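PDB 3JTN: adapter protein MecA 2 from Bacillus subtilis, which targets unfolded or aggregated proteins and the competence factor ComK to the ClpC protease, takes part in Spx degradation, and interacts with ClpC through this C-terminal domain. Local coordinates for residues I4-S9 with D34-L39; G28-Y33 with L76-N81. All coordinates share one frame; numbering follows the deposited sequence.

Contact 1 of 2, residues I4-S9 with D34-L39; sequences IYQFHS and DGQYFL
Strands 4-7 and 36-39 run antiparallel, their axes 4.7 Å apart, with Y5 and L39 as a hydrogen-bonded pair. They are neighbours within the antiparallel sheet of the MecA C-terminal domain. Y5 N gives its proton to L39 O at 2.9 Å, and L39 N returns one to Y5 O at 3.0 Å. Q6 and F38 form the next, non-hydrogen-bonded pair, and Q6 CB rests 3.4 Å from F38 CE1. I4 CG2 packs at F38 CB, and helix 67-73 touches both residues. On the other face, Y5 meets helix 49-59, while F7 and L39 reach helix 10-22. Near the end of the pairing, Q6 NE2 donates to Q36 OE1 at 2.6 Å. This bond is short but bent, 137° at the hydrogen, and the two amide planes are turned 70° apart. With an alanine at Q36, the Q6 amide would probably lose this acceptor and be freer to turn. The F7 ring has Y37 O and L39 N at its edge. F7 CG lies anti to its carbonyl carbon (chi1 -67°), which swings the ring toward strand 36-39, edge first, and brings F7 CE2 to 3.4 Å from L39 CB.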
loop_
_atom_site.group_PDB
_atom_site.type_symbol
_atom_site.label_atom_id
_atom_site.label_comp_id
_atom_site.label_asym_id
_atom_site.label_seq_id
_atom_site.Cartn_x
_atom_site.Cartn_y
_atom_site.Cartn_z
ATOM N N ILE A 4 0.698 -0.097 -7.203
ATOM C CA ILE A 4 1.761 -0.464 -6.287
ATOM C C ILE A 4 2.621 0.762 -6.073
ATOM O O ILE A 4 3.138 1.342 -7.031
ATOM C CB ILE A 4 2.664 -1.569 -6.862
ATOM C CG1 ILE A 4 1.829 -2.737 -7.383
ATOM C CG2 ILE A 4 3.645 -2.056 -5.818
ATOM C CD1 ILE A 4 2.657 -3.896 -7.930
ATOM N N TYR A 5 2.779 1.160 -4.817
ATOM C CA TYR A 5 3.671 2.258 -4.504
ATOM C C TYR A 5 4.818 1.754 -3.659
ATOM O O TYR A 5 4.638 0.850 -2.854
ATOM C CB TYR A 5 2.915 3.392 -3.803
ATOM C CG TYR A 5 2.491 4.466 -4.772
ATOM C CD1 TYR A 5 2.825 5.797 -4.558
ATOM C CD2 TYR A 5 1.791 4.142 -5.927
ATOM C CE1 TYR A 5 2.452 6.775 -5.452
ATOM C CE2 TYR A 5 1.413 5.117 -6.833
ATOM C CZ TYR A 5 1.753 6.431 -6.594
ATOM O OH TYR A 5 1.381 7.415 -7.484
ATOM N N GLN A 6 6.006 2.301 -3.878
ATOM C CA GLN A 6 7.107 2.022 -2.983
ATOM C C GLN A 6 7.112 3.113 -1.932
ATOM O O GLN A 6 6.580 4.204 -2.147
ATOM C CB GLN A 6 8.440 1.954 -3.731
ATOM C CG GLN A 6 8.882 3.224 -4.410
ATOM C CD GLN A 6 10.139 3.006 -5.236
ATOM O OE1 GLN A 6 10.333 3.639 -6.275
ATOM N NE2 GLN A 6 10.988 2.087 -4.792
ATOM N N PHE A 7 7.705 2.818 -0.788
ATOM C CA PHE A 7 7.666 3.750 0.323
ATOM C C PHE A 7 9.042 3.945 0.925
ATOM O O PHE A 7 9.848 3.017 0.971
ATOM C CB PHE A 7 6.633 3.298 1.358
ATOM C CG PHE A 7 5.226 3.380 0.851
ATOM C CD1 PHE A 7 4.482 4.541 1.020
ATOM C CD2 PHE A 7 4.662 2.321 0.157
ATOM C CE1 PHE A 7 3.199 4.629 0.526
ATOM C CE2 PHE A 7 3.377 2.404 -0.337
ATOM C CZ PHE A 7 2.643 3.551 -0.157
ATOM N N HIS A 8 9.328 5.173 1.337
ATOM C CA HIS A 8 10.625 5.474 1.902
ATOM C C HIS A 8 10.824 4.610 3.143
ATOM O O HIS A 8 11.813 3.887 3.257
ATOM C CB HIS A 8 10.731 6.959 2.234
ATOM C CG HIS A 8 11.938 7.299 3.044
ATOM N ND1 HIS A 8 13.219 7.081 2.590
ATOM C CD2 HIS A 8 12.058 7.826 4.284
ATOM C CE1 HIS A 8 14.081 7.465 3.515
ATOM N NE2 HIS A 8 13.402 7.921 4.552
ATOM N N SER A 9 9.864 4.673 4.060
ATOM C CA SER A 9 9.892 3.828 5.246
ATOM C C SER A 9 8.519 3.242 5.530
ATOM O O SER A 9 7.515 3.724 5.010
ATOM C CB SER A 9 10.378 4.620 6.464
ATOM O OG SER A 9 9.592 5.777 6.654
ATOM N N ASP A 34 13.804 -5.781 -1.594
ATOM C CA ASP A 34 14.978 -4.957 -1.849
ATOM C C ASP A 34 15.105 -3.823 -0.822
ATOM O O ASP A 34 15.406 -2.683 -1.177
ATOM C CB ASP A 34 14.911 -4.381 -3.268
ATOM C CG ASP A 34 16.281 -4.090 -3.853
ATOM O OD1 ASP A 34 17.180 -4.955 -3.739
ATOM O OD2 ASP A 34 16.449 -2.997 -4.442
ATOM N N GLY A 35 14.866 -4.134 0.448
ATOM C CA GLY A 35 14.999 -3.141 1.502
ATOM C C GLY A 35 13.978 -2.014 1.468
ATOM O O GLY A 35 14.161 -0.973 2.105
ATOM N N GLN A 36 12.896 -2.207 0.722
ATOM C CA GLN A 36 11.809 -1.237 0.737
ATOM C C GLN A 36 10.469 -1.908 0.924
ATOM O O GLN A 36 10.305 -3.085 0.624
ATOM C CB GLN A 36 11.796 -0.380 -0.534
ATOM C CG GLN A 36 12.578 0.913 -0.406
ATOM C CD GLN A 36 12.203 1.927 -1.466
ATOM O OE1 GLN A 36 11.271 1.715 -2.241
ATOM N NE2 GLN A 36 12.921 3.046 -1.496
ATOM N N TYR A 37 9.516 -1.139 1.425
ATOM C CA TYR A 37 8.144 -1.587 1.569
ATOM C C TYR A 37 7.312 -1.151 0.377
ATOM O O TYR A 37 7.455 -0.043 -0.132
ATOM C CB TYR A 37 7.542 -1.011 2.851
ATOM C CG TYR A 37 8.105 -1.660 4.067
ATOM C CD1 TYR A 37 7.621 -2.890 4.494
ATOM C CD2 TYR A 37 9.157 -1.082 4.756
ATOM C CE1 TYR A 37 8.133 -3.508 5.583
ATOM C CE2 TYR A 37 9.693 -1.697 5.860
ATOM C CZ TYR A 37 9.174 -2.909 6.266
ATOM O OH TYR A 37 9.682 -3.532 7.357
ATOM N N PHE A 38 6.420 -2.023 -0.055
ATOM C CA PHE A 38 5.535 -1.698 -1.151
ATOM C C PHE A 38 4.121 -1.974 -0.718
ATOM O O PHE A 38 3.855 -2.924 0.016
ATOM C CB PHE A 38 5.875 -2.541 -2.390
ATOM C CG PHE A 38 7.269 -2.324 -2.895
ATOM C CD1 PHE A 38 7.505 -1.525 -4.001
ATOM C CD2 PHE A 38 8.344 -2.912 -2.259
ATOM C CE1 PHE A 38 8.785 -1.325 -4.470
ATOM C CE2 PHE A 38 9.629 -2.717 -2.723
ATOM C CZ PHE A 38 9.855 -1.918 -3.825
ATOM N N LEU A 39 3.212 -1.137 -1.178
ATOM C CA LEU A 39 1.811 -1.386 -0.952
ATOM C C LEU A 39 1.156 -1.621 -2.287
ATOM O O LEU A 39 1.410 -0.909 -3.262
ATOM C CB LEU A 39 1.151 -0.212 -0.246
ATOM C CG LEU A 39 -0.340 -0.347 0.054
ATOM C CD1 LEU A 39 -0.596 -1.230 1.249
ATOM C CD2 LEU A 39 -0.904 1.027 0.307
#

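Contact 2 of 2, residues G28-Y33 with L76-N81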
loop_
_atom_site.group_PDB
_atom_site.type_symbol
_atom_site.label_atom_id
_atom_site.label_comp_id
_atom_site.label_asym_id
_atom_site.label_seq_id
_atom_site.Cartn_x
_atom_site.Cartn_y
_atom_site.Cartn_z
ATOM N N GLY A 28 -5.307 -3.505 1.119
ATOM C CA GLY A 28 -3.908 -3.293 0.828
ATOM C C GLY A 28 -3.040 -4.499 1.123
ATOM O O GLY A 28 -3.247 -5.235 2.085
ATOM N N THR A 29 -2.042 -4.699 0.285
ATOM C CA THR A 29 -1.070 -5.737 0.531
ATOM C C THR A 29 0.306 -5.123 0.599
ATOM O O THR A 29 0.776 -4.516 -0.362
ATOM C CB THR A 29 -1.103 -6.790 -0.559
ATOM O OG1 THR A 29 -2.272 -7.596 -0.378
ATOM C CG2 THR A 29 0.134 -7.667 -0.470
ATOM N N VAL A 30 0.944 -5.268 1.749
ATOM C CA VAL A 30 2.283 -4.734 1.938
ATOM C C VAL A 30 3.325 -5.795 1.652
ATOM O O VAL A 30 3.272 -6.884 2.219
ATOM C CB VAL A 30 2.490 -4.223 3.375
ATOM C CG1 VAL A 30 3.947 -3.816 3.591
ATOM C CG2 VAL A 30 1.542 -3.066 3.667
ATOM N N TYR A 31 4.268 -5.465 0.774
ATOM C CA TYR A 31 5.411 -6.323 0.508
ATOM C C TYR A 31 6.690 -5.657 0.982
ATOM O O TYR A 31 6.777 -4.439 1.009
ATOM C CB TYR A 31 5.549 -6.586 -0.990
ATOM C CG TYR A 31 4.404 -7.347 -1.597
ATOM C CD1 TYR A 31 4.344 -8.733 -1.514
ATOM C CD2 TYR A 31 3.388 -6.684 -2.268
ATOM C CE1 TYR A 31 3.288 -9.442 -2.082
ATOM C CE2 TYR A 31 2.334 -7.379 -2.840
ATOM C CZ TYR A 31 2.287 -8.758 -2.743
ATOM O OH TYR A 31 1.234 -9.448 -3.313
ATOM N N HIS A 32 7.683 -6.464 1.350
ATOM C CA HIS A 32 9.026 -5.947 1.573
ATOM C C HIS A 32 9.932 -6.562 0.530
ATOM O O HIS A 32 10.031 -7.777 0.420
ATOM C CB HIS A 32 9.547 -6.266 2.976
ATOM C CG HIS A 32 10.920 -5.729 3.236
ATOM N ND1 HIS A 32 11.158 -4.399 3.513
ATOM C CD2 HIS A 32 12.129 -6.336 3.247
ATOM C CE1 HIS A 32 12.454 -4.212 3.692
ATOM N NE2 HIS A 32 13.066 -5.372 3.536
ATOM N N TYR A 33 10.589 -5.718 -0.243
ATOM C CA TYR A 33 11.431 -6.200 -1.315
ATOM C C TYR A 33 12.593 -5.239 -1.509
ATOM O O TYR A 33 12.398 -4.026 -1.559
ATOM C CB TYR A 33 10.608 -6.349 -2.602
ATOM C CG TYR A 33 11.433 -6.685 -3.819
ATOM C CD1 TYR A 33 11.895 -7.980 -4.038
ATOM C CD2 TYR A 33 11.761 -5.707 -4.748
ATOM C CE1 TYR A 33 12.653 -8.286 -5.145
ATOM C CE2 TYR A 33 12.523 -6.005 -5.864
ATOM C CZ TYR A 33 12.965 -7.295 -6.056
ATOM O OH TYR A 33 13.721 -7.593 -7.166
ATOM N N LEU A 76 6.013 -11.057 1.916
ATOM C CA LEU A 76 4.623 -10.700 2.167
ATOM C C LEU A 76 4.455 -10.329 3.633
ATOM O O LEU A 76 4.568 -11.168 4.525
ATOM C CB LEU A 76 3.689 -11.857 1.789
ATOM C CG LEU A 76 2.181 -11.684 1.985
ATOM C CD1 LEU A 76 1.633 -10.585 1.080
ATOM C CD2 LEU A 76 1.467 -13.012 1.709
ATOM N N ILE A 77 4.195 -9.058 3.884
ATOM C CA ILE A 77 4.074 -8.598 5.251
ATOM C C ILE A 77 2.608 -8.630 5.641
ATOM O O ILE A 77 2.246 -9.102 6.721
ATOM C CB ILE A 77 4.634 -7.172 5.418
ATOM C CG1 ILE A 77 5.993 -7.060 4.735
ATOM C CG2 ILE A 77 4.760 -6.828 6.888
ATOM C CD1 ILE A 77 7.016 -7.997 5.323
ATOM N N MET A 78 1.764 -8.116 4.755
ATOM C CA MET A 78 0.346 -8.055 5.036
ATOM C C MET A 78 -0.426 -8.300 3.763
ATOM O O MET A 78 -0.287 -7.556 2.794
ATOM C CB MET A 78 -0.025 -6.695 5.620
ATOM C CG MET A 78 0.780 -6.324 6.841
ATOM S SD MET A 78 0.460 -4.637 7.386
ATOM C CE MET A 78 2.137 -4.061 7.472
ATOM N N ASP A 79 -1.236 -9.351 3.761
ATOM C CA ASP A 79 -2.018 -9.687 2.583
ATOM C C ASP A 79 -3.457 -9.230 2.731
ATOM O O ASP A 79 -4.212 -9.796 3.526
ATOM C CB ASP A 79 -1.989 -11.197 2.324
ATOM C CG ASP A 79 -2.833 -11.600 1.119
ATOM O OD1 ASP A 79 -2.554 -11.105 0.001
ATOM O OD2 ASP A 79 -3.770 -12.413 1.290
ATOM N N GLY A 80 -3.823 -8.201 1.967
ATOM C CA GLY A 80 -5.211 -7.808 1.804
ATOM C C GLY A 80 -5.834 -7.106 2.992
ATOM O O GLY A 80 -6.979 -6.667 2.917
ATOM N N ASN A 81 -5.098 -7.004 4.091
ATOM C CA ASN A 81 -5.607 -6.298 5.265
ATOM C C ASN A 81 -4.582 -5.341 5.854
ATOM O O ASN A 81 -4.629 -5.019 7.036
ATOM C CB ASN A 81 -6.083 -7.284 6.331
ATOM C CG ASN A 81 -5.010 -8.276 6.722
ATOM O OD1 ASN A 81 -3.851 -8.145 6.316
ATOM N ND2 ASN A 81 -5.386 -9.274 7.516
#
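V30 O accepts two backbone protons, from I77 N at 2.9 Å and from M78 N at 3.2 Å. The bond from M78 N is nearly straight, 167° at the hydrogen, and meets a lone pair in the carbonyl plane. I77 N comes in tilted 20° from that plane. V30 N in turn donates to M78 O at 2.8 Å. The result is a classic beta bulge, with two residues, I77 and M78, set against the single V30, so that Y31 pairs with L76 one residue out of step. The bulge lies in strand 75-78, an outermost strand of the sheet within this chain. I77 CB packs on V30 CG1, and its CD1 carries on to H32 CB. M78 runs alongside V30 in the same direction, and its chain bends at chi3 to put CE 4.0 Å from V30 CG2. Helices 10-22 and 82-87 touch both of these side chains. On the opposite face, L76 CD1 sits between T29 CG2, at 3.6 Å, and Y31 CE1, at 3.7 Å. Y31 also packs on helix 67-73. Beyond the bulge, T29 OG1 lies anti to its own carbonyl carbon (chi1 -74°), where it accepts the proton of G80 N at 2.9 Å.

From the N terminus, strand 3-7 leads into helix 10-22 and then strand 29-33. The chain turns back at once into strand 36-41, and contact 1 closes this first loop by setting 36-39 beside 4-7. The chain then passes through helix 49-59, the short strand 61-62 and helix 67-73. Strand 75-78 next pairs with 29-33, so contact 2 closes a second, longer loop. The two loops cross: 28-33 lies within the loop of contact 1, while its partner 76-81 lies beyond it. Strands 29-33 and 36-41 join the contacts as sheet neighbours: F38 N lies 2.7 Å from Y31 O, a probable hydrogen bond. With this middle pairing, the contacts link four adjacent strands of the sheet.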